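PDB 3GLD: pilin from Streptococcus pyogenes serotype M1, which forms, as stacked subunits joined by isopeptide bonds, the pilus required for adhesion to host cells, bacterial aggregation and biofilm formation. Local coordinates for residues 41-46 with 100-105; 120-125 with 149-154; 161-166 with 283-288; 199-204 with 228-233. The protein carries 2 engineered substitutions. All coordinates share one frame; numbering follows the deposited sequence.

Contact 1: residues 41-46 with 100-105. Engineered in segment 100-105: Ala104 (natural residue Glu).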
loop_
_atom_site.group_PDB
_atom_site.type_symbol
_atom_site.label_atom_id
_atom_site.label_comp_id
_atom_site.label_asym_id
_atom_site.label_seq_id
_atom_site.Cartn_x
_atom_site.Cartn_y
_atom_site.Cartn_z
ATOM N N PHE A 41 11.849 -10.408 0.080
ATOM C CA PHE A 41 13.201 -9.866 0.196
ATOM C C PHE A 41 14.168 -10.968 -0.116
ATOM O O PHE A 41 13.939 -12.121 0.239
ATOM C CB PHE A 41 13.440 -9.275 1.594
ATOM C CG PHE A 41 12.303 -8.400 2.069
ATOM C CD1 PHE A 41 12.210 -7.078 1.664
ATOM C CD2 PHE A 41 11.307 -8.921 2.895
ATOM C CE1 PHE A 41 11.147 -6.286 2.077
ATOM C CE2 PHE A 41 10.245 -8.135 3.314
ATOM C CZ PHE A 41 10.170 -6.813 2.900
ATOM N N LYS A 42 15.241 -10.596 -0.806
ATOM C CA LYS A 42 16.228 -11.524 -1.299
ATOM C C LYS A 42 17.591 -11.174 -0.702
ATOM O O LYS A 42 17.942 -9.989 -0.561
ATOM C CB LYS A 42 16.300 -11.406 -2.827
ATOM C CG LYS A 42 17.229 -12.398 -3.539
ATOM C CD LYS A 42 17.252 -12.186 -5.079
ATOM C CE LYS A 42 17.940 -10.885 -5.485
ATOM N NZ LYS A 42 18.209 -10.864 -6.966
ATOM N N ILE A 43 18.343 -12.215 -0.361
ATOM C CA ILE A 43 19.772 -12.083 -0.019
ATOM C C ILE A 43 20.592 -12.935 -0.975
ATOM O O ILE A 43 20.250 -14.087 -1.232
ATOM C CB ILE A 43 20.074 -12.507 1.443
ATOM C CG1 ILE A 43 21.539 -12.220 1.801
ATOM C CG2 ILE A 43 19.767 -13.972 1.653
ATOM C CD1 ILE A 43 21.775 -11.944 3.272
ATOM N N GLU A 44 21.668 -12.357 -1.507
ATOM C CA GLU A 44 22.586 -13.087 -2.377
ATOM C C GLU A 44 24.045 -12.741 -2.047
ATOM O O GLU A 44 24.322 -11.656 -1.519
ATOM C CB GLU A 44 22.303 -12.774 -3.845
ATOM C CG GLU A 44 22.191 -11.295 -4.151
ATOM C CD GLU A 44 22.016 -11.007 -5.631
ATOM O OE1 GLU A 44 21.726 -11.944 -6.409
ATOM O OE2 GLU A 44 22.176 -9.834 -6.022
ATOM N N PRO A 45 24.972 -13.655 -2.365
ATOM C CA PRO A 45 26.388 -13.314 -2.181
ATOM C C PRO A 45 26.758 -12.055 -2.967
ATOM O O PRO A 45 26.352 -11.905 -4.121
ATOM C CB PRO A 45 27.120 -14.541 -2.746
ATOM C CG PRO A 45 26.144 -15.674 -2.570
ATOM C CD PRO A 45 24.792 -15.048 -2.819
ATOM N N ASP A 46 27.486 -11.145 -2.332
ATOM C CA ASP A 46 28.053 -9.987 -3.022
ATOM C C ASP A 46 29.207 -10.413 -3.940
ATOM O O ASP A 46 30.254 -10.852 -3.465
ATOM C CB ASP A 46 28.526 -8.950 -2.000
ATOM C CG ASP A 46 29.146 -7.730 -2.643
ATOM O OD1 ASP A 46 29.437 -7.771 -3.861
ATOM O OD2 ASP A 46 29.340 -6.724 -1.925
ATOM N N TYR A 100 27.251 -10.029 1.514
ATOM C CA TYR A 100 26.005 -10.301 0.821
ATOM C C TYR A 100 25.347 -8.984 0.419
ATOM O O TYR A 100 25.692 -7.921 0.936
ATOM C CB TYR A 100 25.027 -11.041 1.727
ATOM C CG TYR A 100 25.448 -12.404 2.193
ATOM C CD1 TYR A 100 26.299 -12.552 3.302
ATOM C CD2 TYR A 100 25.008 -13.547 1.539
ATOM C CE1 TYR A 100 26.701 -13.814 3.743
ATOM C CE2 TYR A 100 25.388 -14.804 1.971
ATOM C CZ TYR A 100 26.238 -14.931 3.075
ATOM O OH TYR A 100 26.612 -16.176 3.521
ATOM N N LYS A 101 24.352 -9.074 -0.458
ATOM C CA LYS A 101 23.501 -7.930 -0.780
ATOM C C LYS A 101 22.061 -8.330 -0.512
ATOM O O LYS A 101 21.654 -9.437 -0.872
ATOM C CB LYS A 101 23.660 -7.522 -2.243
ATOM C CG LYS A 101 25.043 -7.048 -2.609
ATOM C CD LYS A 101 24.985 -5.944 -3.670
ATOM C CE LYS A 101 26.398 -5.463 -4.009
ATOM N NZ LYS A 101 26.523 -4.979 -5.412
ATOM N N VAL A 102 21.317 -7.435 0.133
ATOM C CA VAL A 102 19.915 -7.658 0.458
ATOM C C VAL A 102 19.059 -6.634 -0.293
ATOM O O VAL A 102 19.310 -5.428 -0.186
ATOM C CB VAL A 102 19.662 -7.512 1.959
ATOM C CG1 VAL A 102 18.150 -7.597 2.274
ATOM C CG2 VAL A 102 20.430 -8.588 2.729
ATOM N N THR A 103 18.073 -7.127 -1.045
ATOM C CA THR A 103 17.177 -6.281 -1.847
ATOM C C THR A 103 15.704 -6.680 -1.638
ATOM O O THR A 103 15.407 -7.776 -1.146
ATOM C CB THR A 103 17.507 -6.333 -3.356
ATOM O OG1 THR A 103 17.537 -7.696 -3.800
ATOM C CG2 THR A 103 18.861 -5.656 -3.658
ATOM N N ALA A 104 14.801 -5.766 -1.980
ATOM C CA ALA A 104 13.365 -6.052 -1.952
ATOM C C ALA A 104 12.955 -6.425 -3.354
ATOM O O ALA A 104 13.230 -5.674 -4.298
ATOM C CB ALA A 104 12.586 -4.837 -1.472
ATOM N N GLU A 105 12.342 -7.597 -3.499
ATOM C CA GLU A 105 11.792 -8.033 -4.783
ATOM C C GLU A 105 10.625 -7.154 -5.244
ATOM O O GLU A 105 9.847 -6.661 -4.416
ATOM C CB GLU A 105 11.312 -9.477 -4.699
ATOM C CG GLU A 105 12.421 -10.497 -4.657
ATOM C CD GLU A 105 13.047 -10.758 -6.016
ATOM O OE1 GLU A 105 12.306 -11.093 -6.976
ATOM O OE2 GLU A 105 14.293 -10.647 -6.115
HETATM O O HOH W 1 19.697 -9.078 -2.915
#

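Contact 2: residues 120-125 with 149-154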
loop_
_atom_site.group_PDB
_atom_site.type_symbol
_atom_site.label_atom_id
_atom_site.label_comp_id
_atom_site.label_asym_id
_atom_site.label_seq_id
_atom_site.Cartn_x
_atom_site.Cartn_y
_atom_site.Cartn_z
ATOM N N TYR A 120 21.047 -3.162 0.369
ATOM C CA TYR A 120 21.917 -3.215 1.523
ATOM C C TYR A 120 23.114 -4.130 1.286
ATOM O O TYR A 120 22.997 -5.203 0.692
ATOM C CB TYR A 120 21.153 -3.700 2.745
ATOM C CG TYR A 120 20.155 -2.716 3.310
ATOM C CD1 TYR A 120 18.811 -2.748 2.924
ATOM C CD2 TYR A 120 20.546 -1.792 4.275
ATOM C CE1 TYR A 120 17.886 -1.854 3.480
ATOM C CE2 TYR A 120 19.647 -0.898 4.821
ATOM C CZ TYR A 120 18.324 -0.927 4.424
ATOM O OH TYR A 120 17.463 -0.033 4.997
ATOM N N THR A 121 24.281 -3.694 1.744
ATOM C CA THR A 121 25.419 -4.590 1.797
ATOM C C THR A 121 25.423 -5.166 3.200
ATOM O O THR A 121 25.269 -4.429 4.187
ATOM C CB THR A 121 26.732 -3.883 1.447
ATOM O OG1 THR A 121 26.619 -3.342 0.122
ATOM C CG2 THR A 121 27.907 -4.873 1.471
ATOM N N VAL A 122 25.545 -6.487 3.273
ATOM C CA VAL A 122 25.510 -7.199 4.539
ATOM C C VAL A 122 26.834 -7.946 4.741
ATOM O O VAL A 122 27.306 -8.668 3.851
ATOM C CB VAL A 122 24.285 -8.154 4.616
ATOM C CG1 VAL A 122 24.458 -9.230 5.697
ATOM C CG2 VAL A 122 22.986 -7.359 4.890
ATOM N N GLN A 123 27.439 -7.705 5.898
ATOM C CA GLN A 123 28.687 -8.347 6.333
ATOM C C GLN A 123 28.313 -9.340 7.427
ATOM O O GLN A 123 27.759 -8.941 8.449
ATOM C CB GLN A 123 29.628 -7.303 6.924
ATOM C CG GLN A 123 30.243 -6.328 5.931
ATOM C CD GLN A 123 31.125 -5.250 6.593
ATOM O OE1 GLN A 123 31.213 -5.151 7.812
ATOM N NE2 GLN A 123 31.756 -4.429 5.771
ATOM N N VAL A 124 28.558 -10.629 7.201
ATOM C CA VAL A 124 28.493 -11.606 8.280
ATOM C C VAL A 124 29.916 -11.789 8.846
ATOM O O VAL A 124 30.821 -12.205 8.129
ATOM C CB VAL A 124 27.912 -12.956 7.840
ATOM C CG1 VAL A 124 27.860 -13.919 9.051
ATOM C CG2 VAL A 124 26.499 -12.786 7.246
ATOM N N HIS A 125 30.098 -11.425 10.113
ATOM C CA HIS A 125 31.358 -11.601 10.823
ATOM C C HIS A 125 31.451 -12.995 11.440
ATOM O O HIS A 125 30.754 -13.321 12.411
ATOM C CB HIS A 125 31.547 -10.486 11.856
ATOM C CG HIS A 125 31.867 -9.170 11.231
ATOM N ND1 HIS A 125 30.939 -8.442 10.516
ATOM C CD2 HIS A 125 33.022 -8.470 11.167
ATOM C CE1 HIS A 125 31.500 -7.336 10.064
ATOM N NE2 HIS A 125 32.769 -7.332 10.441
ATOM N N VAL A 149 23.191 0.399 9.819
ATOM C CA VAL A 149 21.773 0.548 10.151
ATOM C C VAL A 149 21.052 -0.791 10.068
ATOM O O VAL A 149 21.547 -1.711 9.414
ATOM C CB VAL A 149 21.049 1.570 9.211
ATOM C CG1 VAL A 149 21.406 3.012 9.577
ATOM C CG2 VAL A 149 21.323 1.285 7.724
ATOM N N PRO A 150 19.881 -0.908 10.740
ATOM C CA PRO A 150 19.021 -2.077 10.574
ATOM C C PRO A 150 18.571 -2.224 9.133
ATOM O O PRO A 150 18.488 -1.235 8.402
ATOM C CB PRO A 150 17.807 -1.747 11.451
ATOM C CG PRO A 150 18.370 -0.883 12.516
ATOM C CD PRO A 150 19.366 -0.011 11.793
ATOM N N ILE A 151 18.305 -3.457 8.726
ATOM C CA ILE A 151 17.764 -3.717 7.404
ATOM C C ILE A 151 16.272 -3.367 7.472
ATOM O O ILE A 151 15.469 -4.062 8.111
ATOM C CB ILE A 151 17.990 -5.191 6.955
ATOM C CG1 ILE A 151 19.450 -5.640 7.173
ATOM C CG2 ILE A 151 17.552 -5.394 5.504
ATOM C CD1 ILE A 151 20.523 -4.697 6.606
ATOM N N GLN A 152 15.930 -2.256 6.839
ATOM C CA GLN A 152 14.571 -1.735 6.823
ATOM C C GLN A 152 14.219 -1.366 5.393
ATOM O O GLN A 152 15.054 -0.825 4.654
ATOM C CB GLN A 152 14.454 -0.516 7.743
ATOM C CG GLN A 152 14.108 -0.873 9.185
ATOM C CD GLN A 152 14.549 0.163 10.210
ATOM O OE1 GLN A 152 14.855 1.313 9.875
ATOM N NE2 GLN A 152 14.597 -0.254 11.479
ATOM N N PHE A 153 12.988 -1.696 5.009
ATOM C CA PHE A 153 12.437 -1.320 3.714
ATOM C C PHE A 153 11.095 -0.584 3.907
ATOM O O PHE A 153 10.271 -0.981 4.740
ATOM C CB PHE A 153 12.250 -2.561 2.845
ATOM C CG PHE A 153 13.540 -3.148 2.329
ATOM C CD1 PHE A 153 14.175 -2.607 1.215
ATOM C CD2 PHE A 153 14.107 -4.265 2.945
ATOM C CE1 PHE A 153 15.373 -3.154 0.721
ATOM C CE2 PHE A 153 15.287 -4.824 2.458
ATOM C CZ PHE A 153 15.922 -4.264 1.343
ATOM N N LYS A 154 10.875 0.484 3.140
ATOM C CA LYS A 154 9.659 1.293 3.287
ATOM C C LYS A 154 9.027 1.510 1.917
ATOM O O LYS A 154 9.471 2.367 1.166
ATOM C CB LYS A 154 9.975 2.638 3.959
ATOM C CG LYS A 154 8.725 3.476 4.324
ATOM C CD LYS A 154 8.997 4.598 5.345
ATOM C CE LYS A 154 9.708 5.789 4.707
ATOM N NZ LYS A 154 9.641 7.022 5.560
#

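Contact 3: residues 161-166 with 283-288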
loop_
_atom_site.group_PDB
_atom_site.type_symbol
_atom_site.label_atom_id
_atom_site.label_comp_id
_atom_site.label_asym_id
_atom_site.label_seq_id
_atom_site.Cartn_x
_atom_site.Cartn_y
_atom_site.Cartn_z
ATOM N N THR A 161 -9.175 9.189 -5.145
ATOM C CA THR A 161 -10.521 9.634 -4.791
ATOM C C THR A 161 -11.416 9.503 -5.993
ATOM O O THR A 161 -10.933 9.591 -7.139
ATOM C CB THR A 161 -10.565 11.100 -4.337
ATOM O OG1 THR A 161 -10.101 11.933 -5.411
ATOM C CG2 THR A 161 -9.692 11.315 -3.085
ATOM N N LEU A 162 -12.712 9.277 -5.723
ATOM C CA LEU A 162 -13.759 9.403 -6.713
ATOM C C LEU A 162 -14.793 10.459 -6.270
ATOM O O LEU A 162 -15.408 10.358 -5.192
ATOM C CB LEU A 162 -14.428 8.050 -6.972
ATOM C CG LEU A 162 -15.739 8.105 -7.770
ATOM C CD1 LEU A 162 -15.473 8.617 -9.149
ATOM C CD2 LEU A 162 -16.394 6.737 -7.826
ATOM N N THR A 163 -14.945 11.496 -7.092
ATOM C CA THR A 163 -15.925 12.563 -6.847
ATOM C C THR A 163 -17.074 12.399 -7.843
ATOM O O THR A 163 -16.853 12.229 -9.038
ATOM C CB THR A 163 -15.256 13.945 -6.987
ATOM O OG1 THR A 163 -14.189 14.024 -6.047
ATOM C CG2 THR A 163 -16.228 15.142 -6.721
ATOM N N VAL A 164 -18.307 12.397 -7.345
ATOM C CA VAL A 164 -19.474 12.339 -8.231
ATOM C C VAL A 164 -20.278 13.615 -8.071
ATOM O O VAL A 164 -20.655 13.978 -6.970
ATOM C CB VAL A 164 -20.384 11.091 -7.957
ATOM C CG1 VAL A 164 -21.585 11.056 -8.959
ATOM C CG2 VAL A 164 -19.568 9.805 -8.035
ATOM N N LYS A 165 -20.524 14.299 -9.179
ATOM C CA LYS A 165 -21.140 15.604 -9.147
ATOM C C LYS A 165 -22.425 15.568 -9.942
ATOM O O LYS A 165 -22.503 14.871 -10.963
ATOM C CB LYS A 165 -20.213 16.641 -9.794
ATOM C CG LYS A 165 -18.978 16.927 -8.994
ATOM C CD LYS A 165 -17.988 17.844 -9.755
ATOM C CE LYS A 165 -18.503 19.272 -9.918
ATOM N NZ LYS A 165 -17.450 20.132 -10.537
ATOM N N LYS A 166 -23.423 16.324 -9.477
ATOM C CA LYS A 166 -24.671 16.518 -10.225
ATOM C C LYS A 166 -24.749 17.978 -10.676
ATOM O O LYS A 166 -24.561 18.909 -9.879
ATOM C CB LYS A 166 -25.889 16.178 -9.362
ATOM C CG LYS A 166 -27.241 16.500 -10.049
ATOM C CD LYS A 166 -27.536 15.422 -11.070
ATOM C CE LYS A 166 -28.363 15.967 -12.194
ATOM N NZ LYS A 166 -28.767 14.864 -13.105
ATOM N N ASP A 283 -6.922 11.128 -9.361
ATOM C CA ASP A 283 -8.239 11.507 -8.819
ATOM C C ASP A 283 -9.255 11.534 -9.966
ATOM O O ASP A 283 -8.973 12.058 -11.051
ATOM C CB ASP A 283 -8.162 12.880 -8.165
ATOM C CG ASP A 283 -7.488 12.868 -6.804
ATOM O OD1 ASP A 283 -7.632 11.878 -6.040
ATOM O OD2 ASP A 283 -6.872 13.907 -6.451
ATOM N N MET A 284 -10.419 10.933 -9.746
ATOM C CA MET A 284 -11.433 10.835 -10.788
ATOM C C MET A 284 -12.600 11.747 -10.490
ATOM O O MET A 284 -13.115 11.722 -9.378
ATOM C CB MET A 284 -11.927 9.388 -10.909
ATOM C CG MET A 284 -13.152 9.216 -11.845
ATOM S SD MET A 284 -12.809 9.656 -13.558
ATOM C CE MET A 284 -12.141 8.098 -14.180
ATOM N N THR A 285 -13.066 12.522 -11.483
ATOM C CA THR A 285 -14.290 13.296 -11.303
ATOM C C THR A 285 -15.314 12.941 -12.370
ATOM O O THR A 285 -15.024 13.017 -13.561
ATOM C CB THR A 285 -14.024 14.805 -11.315
ATOM O OG1 THR A 285 -13.103 15.116 -10.290
ATOM C CG2 THR A 285 -15.314 15.596 -11.038
ATOM N N ILE A 286 -16.505 12.542 -11.919
ATOM C CA ILE A 286 -17.580 12.122 -12.788
ATOM C C ILE A 286 -18.784 13.023 -12.530
ATOM O O ILE A 286 -19.302 13.084 -11.409
ATOM C CB ILE A 286 -17.972 10.651 -12.558
ATOM C CG1 ILE A 286 -16.728 9.754 -12.687
ATOM C CG2 ILE A 286 -19.087 10.244 -13.519
ATOM C CD1 ILE A 286 -17.004 8.276 -12.589
ATOM N N THR A 287 -19.213 13.711 -13.588
ATOM C CA THR A 287 -20.304 14.673 -13.519
ATOM C C THR A 287 -21.524 14.191 -14.295
ATOM O O THR A 287 -21.447 13.907 -15.493
ATOM C CB THR A 287 -19.846 16.007 -14.071
ATOM O OG1 THR A 287 -18.591 16.345 -13.459
ATOM C CG2 THR A 287 -20.907 17.136 -13.814
ATOM N N PHE A 288 -22.645 14.097 -13.585
ATOM C CA PHE A 288 -23.925 13.802 -14.220
ATOM C C PHE A 288 -24.645 15.123 -14.505
ATOM O O PHE A 288 -24.935 15.903 -13.603
ATOM C CB PHE A 288 -24.757 12.892 -13.330
ATOM C CG PHE A 288 -24.291 11.465 -13.306
ATOM C CD1 PHE A 288 -23.203 11.081 -12.503
ATOM C CD2 PHE A 288 -24.940 10.497 -14.061
ATOM C CE1 PHE A 288 -22.786 9.766 -12.459
ATOM C CE2 PHE A 288 -24.531 9.166 -14.016
ATOM C CZ PHE A 288 -23.442 8.794 -13.205
HETATM O O HOH W 2 -11.884 13.018 -7.070
HETATM O O HOH W 3 -17.959 18.968 -13.355
#

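Contact 4: residues 199-204 with 228-233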
loop_
_atom_site.group_PDB
_atom_site.type_symbol
_atom_site.label_atom_id
_atom_site.label_comp_id
_atom_site.label_asym_id
_atom_site.label_seq_id
_atom_site.Cartn_x
_atom_site.Cartn_y
_atom_site.Cartn_z
ATOM N N ILE A 199 -16.922 7.894 2.569
ATOM C CA ILE A 199 -17.609 8.766 1.622
ATOM C C ILE A 199 -18.019 10.068 2.310
ATOM O O ILE A 199 -18.583 10.034 3.415
ATOM C CB ILE A 199 -18.818 8.039 1.006
ATOM C CG1 ILE A 199 -18.304 6.899 0.120
ATOM C CG2 ILE A 199 -19.707 9.026 0.170
ATOM C CD1 ILE A 199 -19.359 6.082 -0.544
ATOM N N GLU A 200 -17.724 11.198 1.667
ATOM C CA GLU A 200 -18.121 12.521 2.148
ATOM C C GLU A 200 -19.100 13.128 1.159
ATOM O O GLU A 200 -18.794 13.177 -0.017
ATOM C CB GLU A 200 -16.923 13.480 2.255
ATOM C CG GLU A 200 -15.959 13.204 3.395
ATOM C CD GLU A 200 -14.829 14.248 3.485
ATOM O OE1 GLU A 200 -14.779 15.178 2.637
ATOM O OE2 GLU A 200 -13.986 14.127 4.401
ATOM N N LYS A 201 -20.267 13.575 1.640
ATOM C CA LYS A 201 -21.252 14.256 0.810
ATOM C C LYS A 201 -21.248 15.738 1.133
ATOM O O LYS A 201 -21.361 16.120 2.304
ATOM C CB LYS A 201 -22.671 13.671 1.004
ATOM C CG LYS A 201 -23.740 14.417 0.186
ATOM C CD LYS A 201 -25.096 13.696 0.177
ATOM C CE LYS A 201 -26.173 14.655 -0.312
ATOM N NZ LYS A 201 -27.492 14.014 -0.542
ATOM N N THR A 202 -21.118 16.565 0.090
ATOM C CA THR A 202 -21.101 18.025 0.224
ATOM C C THR A 202 -22.368 18.633 -0.385
ATOM O O THR A 202 -22.753 18.286 -1.498
ATOM C CB THR A 202 -19.838 18.617 -0.442
ATOM O OG1 THR A 202 -18.686 18.011 0.155
ATOM C CG2 THR A 202 -19.752 20.138 -0.271
ATOM N N THR A 203 -23.013 19.508 0.382
ATOM C CA THR A 203 -24.209 20.222 -0.039
ATOM C C THR A 203 -23.894 21.704 -0.035
ATOM O O THR A 203 -22.971 22.161 0.644
ATOM C CB THR A 203 -25.413 19.948 0.902
ATOM O OG1 THR A 203 -25.092 20.372 2.237
ATOM C CG2 THR A 203 -25.765 18.467 0.919
ATOM N N LYS A 204 -24.638 22.459 -0.826
ATOM C CA LYS A 204 -24.496 23.902 -0.824
ATOM C C LYS A 204 -24.898 24.405 0.569
ATOM O O LYS A 204 -25.786 23.842 1.213
ATOM C CB LYS A 204 -25.372 24.491 -1.931
ATOM C CG LYS A 204 -25.324 23.656 -3.221
ATOM C CD LYS A 204 -26.107 24.246 -4.386
ATOM C CE LYS A 204 -25.354 25.396 -5.050
ATOM N NZ LYS A 204 -25.517 25.397 -6.537
ATOM N N GLU A 228 -24.245 19.609 -5.847
ATOM C CA GLU A 228 -23.804 18.783 -4.713
ATOM C C GLU A 228 -22.860 17.690 -5.202
ATOM O O GLU A 228 -22.811 17.399 -6.408
ATOM C CB GLU A 228 -25.023 18.175 -3.990
ATOM C CG GLU A 228 -25.920 19.238 -3.370
ATOM C CD GLU A 228 -27.093 18.674 -2.561
ATOM O OE1 GLU A 228 -27.483 17.496 -2.744
ATOM O OE2 GLU A 228 -27.606 19.430 -1.722
ATOM N N SER A 229 -22.114 17.074 -4.277
ATOM C CA SER A 229 -21.269 15.975 -4.680
ATOM C C SER A 229 -21.042 14.987 -3.527
ATOM O O SER A 229 -21.205 15.334 -2.348
ATOM C CB SER A 229 -19.912 16.513 -5.190
ATOM O OG SER A 229 -19.192 17.164 -4.128
ATOM N N ILE A 230 -20.675 13.761 -3.892
ATOM C CA ILE A 230 -20.039 12.846 -2.953
ATOM C C ILE A 230 -18.585 12.628 -3.403
ATOM O O ILE A 230 -18.253 12.861 -4.573
ATOM C CB ILE A 230 -20.755 11.484 -2.820
ATOM C CG1 ILE A 230 -20.742 10.690 -4.134
ATOM C CG2 ILE A 230 -22.182 11.665 -2.255
ATOM C CD1 ILE A 230 -20.856 9.190 -3.912
ATOM N N LYS A 231 -17.749 12.177 -2.466
ATOM C CA LYS A 231 -16.355 11.885 -2.729
ATOM C C LYS A 231 -15.969 10.670 -1.865
ATOM O O LYS A 231 -16.049 10.724 -0.630
ATOM C CB LYS A 231 -15.471 13.084 -2.376
ATOM C CG LYS A 231 -14.005 12.935 -2.885
ATOM C CD LYS A 231 -13.037 13.858 -2.178
ATOM C CE LYS A 231 -13.328 15.308 -2.444
ATOM N NZ LYS A 231 -12.165 16.177 -2.062
ATOM N N VAL A 232 -15.595 9.587 -2.534
ATOM C CA VAL A 232 -14.981 8.444 -1.888
ATOM C C VAL A 232 -13.532 8.900 -1.611
ATOM O O VAL A 232 -12.750 9.100 -2.540
ATOM C CB VAL A 232 -15.032 7.216 -2.809
ATOM C CG1 VAL A 232 -14.419 5.969 -2.119
ATOM C CG2 VAL A 232 -16.452 6.928 -3.222
ATOM N N THR A 233 -13.214 9.147 -0.347
ATOM C CA THR A 233 -11.946 9.802 -0.010
ATOM C C THR A 233 -10.739 8.859 0.120
ATOM O O THR A 233 -9.598 9.325 0.121
ATOM C CB THR A 233 -12.050 10.623 1.294
ATOM O OG1 THR A 233 -12.326 9.744 2.397
ATOM C CG2 THR A 233 -13.150 11.635 1.184
HETATM O O HOH W 4 -13.750 10.941 4.394
#

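Contact 1: residues 41-46 with 100-105
Lys42 sets CG opposite its backbone N (chi1 -176°) and, with chi2 extended, carries CD to 3.5 Å from Glu105 OE2. The bend at chi3 (69°) then places CE 3.6 Å from Thr103 OG1, the two side chains running the same way. Lys42 NZ makes a long salt bridge to Glu44 OE1 on its own strand; the charge of Glu105 is near but beyond one. Ile43 also has its CG1 branch trans to N; this carries CG1 to 3.7 Å from Tyr100 CB, while CD1 leans on CG2 of Val102. On the face carrying Phe41, Ile43 and Val102, CD1 of Phe41 lies 3.9 Å from CB of Ala104, an engineered residue. The Tyr100 hydroxyl is hydrogen-bonded to Val59 O.

Four backbone hydrogen bonds, two in each of the pairs Lys42–Thr103 and Glu44–Lys101, fix the register; Lys42 N to Thr103 O measures 2.8 Å. On the polar face, one water donates to Lys42 O and Lys101 O and sits 2.7 Å from Thr103 OG1.

With strand directions at 161°, this is antiparallel pairing in one sheet of an Ig-like beta sandwich. Position 104 is naturally the glutamate that autocatalyses the Lys23–Asn155 isopeptide bond.

Contact 2: residues 120-125 with 149-154
Tyr120 reaches across to Ile151, Gln152 and Phe153 and supplies most of what segment 120-125 contributes. Its CG lies anti to the carbonyl carbon (chi1 -71°), which sends the ring toward residues 149-154. The axes of strands 120-125 and 151-154 approach no closer than 9.3 Å, and no backbone hydrogen bond joins them, so the union rests on side chains.

The polar part rests on a hydrogen bond: Tyr120 OH donates to Gln152 O at 2.6 Å, arriving in the carbonyl plane on a lone pair. It satisfies the hydroxyl of a buried residue.

Aromatic contacts come next. Tyr120 turns its edge to the face of Phe153 in a T-shaped pair, with centroids 5.3 Å apart and planes at 86°; the nearest atoms are Tyr120 CD1 and Phe153 CZ, 3.6 Å apart. CD1 of Ile151 makes an off-centre CH-pi contact, 4.2 Å from the Tyr120 centroid and 30° off the normal.

Aliphatic packing completes the set. Val149 CG2 meets the Tyr120 edge at CE2, 4.0 Å away, and Val122 CG2 touches Ile151 CD1 at 4.0 Å, crossing it at about a right angle. Leu19 packs on both Val122 and Ile151.

Such interdigitation, with side chains bridging two facing sheets, is characteristic of a beta-sandwich core. Here it borders an isopeptide site: the Phe153 side chain is about 4 Å (nearest atoms) from that of engineered Ala104.

Contact 3: residues 161-166 with 283-288
Thr161 and Asp283 make a polar contact at one end of a parallel strand pair. Thr161 OG1 donates to Asp283 OD1 over a short 2.5 Å, approaching from well above the carboxylate plane (67° out of it). The Thr161 hydroxyl takes its position between the backbone N and carbonyl carbon (chi1 61°), which turns it to that carboxylate; Thr161 N adds a weak bond to the same oxygen. One water donates to Thr161 OG1 and to Met284 O and lies 2.7 Å from Thr163 OG1. A second water links Lys165 NZ, from which it accepts, to Thr287 OG1.

The backbone supplies five nearly straight hydrogen bonds. Residues 161, 163 and 165 give their carbonyls to the amides of Met284, Ile286 and Phe288, and the amides of Thr163 and Lys165 return to Met284 O and Ile286 O. Phe288 N to Lys165 O is 2.7 Å. The strand directions differ by 19°.

Apolar packing lies on the opposite face from Thr163 and Lys165. Leu162 CD1 fits against Met284 CG at 3.6 Å and Ile286 CD1 at 3.8 Å, while Val164 CG1 touches Phe288 CD1 at 3.9 Å.

The covalent element is Lys166, whose CE passes 3.7 Å from Phe288 O. Its NZ is bonded to CG of Asn290 and hydrogen-bonded to OE1 of Glu245, the residue assigned to autocatalysing the link. Parallel neighbouring strands tied by a Lys–Asn isopeptide bond are the hallmark of these Gram-positive pilin domains.

Contact 4: residues 199-204 with 228-233
Glu228 runs extended beside Thr203, both side chains pointing the same way: its CB lies 3.4 Å from Thr202 O and its OE2 3.4 Å from Thr203 CG2. The other carboxylate oxygen, OE1, faces Lys201 NZ at a distance too long for a salt bridge. Each has a firmer partner, Lys225 N for Glu228 OE1 and Thr223 O for Lys201 NZ. After Glu228, Ile199 and Glu200 bury the most surface.

Ile199 works on the buried face. Its CG1 branch, trans to the carbonyl carbon (chi1 -68°), comes within 3.8 Å of Val232 CG2, while CG2, anti to the backbone N, rests 4.0 Å from Ile230 CB. Both branches therefore find an aliphatic neighbour on the partner strand, and Tyr220 and Ala214 also touch this residue.

Glu200 occupies the other face with an extended chain that Thr233 crosses at about a right angle, Thr233 CG2 standing 3.9 Å from Glu200 CG. A water accepts from Thr233 OG1 at 2.7 Å and donates to Glu200 OE2 at 3.2 Å; Gln211 NE2 also bonds that carboxylate oxygen.

Backbone hydrogen bonds join the strands, two each in the pairs Glu200–Lys231 and Thr202–Ser229. Thr202 N to Ser229 O is 2.7 Å and nearly straight, whereas Lys231 N to Glu200 O is bent to 137°. With strand directions at 162°, the pairs from Ile199–Val232 to Thr202–Ser229 are antiparallel; the chain turns a corner at Thr233. The contact thus pairs strand 196-202 with strand 229-236, itself a neighbour of strand 151-169, in an Ig-like domain.

How the contacts relate
Contacts 1 and 2 lie in one domain and contacts 3 and 4 in the other, their centres 44 to 46 Å apart. Strand 151-169 spans both, serving contacts 2 and 3. All four are only partly buried, apolar side chains mostly inside and polar ones nearer the surface. Contacts 1, 3 and 4 are pairings within a sheet, each with a mainly apolar, more buried face and a more polar one; contact 2 joins facing sheets through side chains. Neighbouring strands connect the contacts of each domain through probable hydrogen bonds, Val102 N to Tyr120 O and Val164 N to Ile230 O, both 2.8 Å. Only contact 3 includes a cross-linked residue, and contact 4 is nested within its loop.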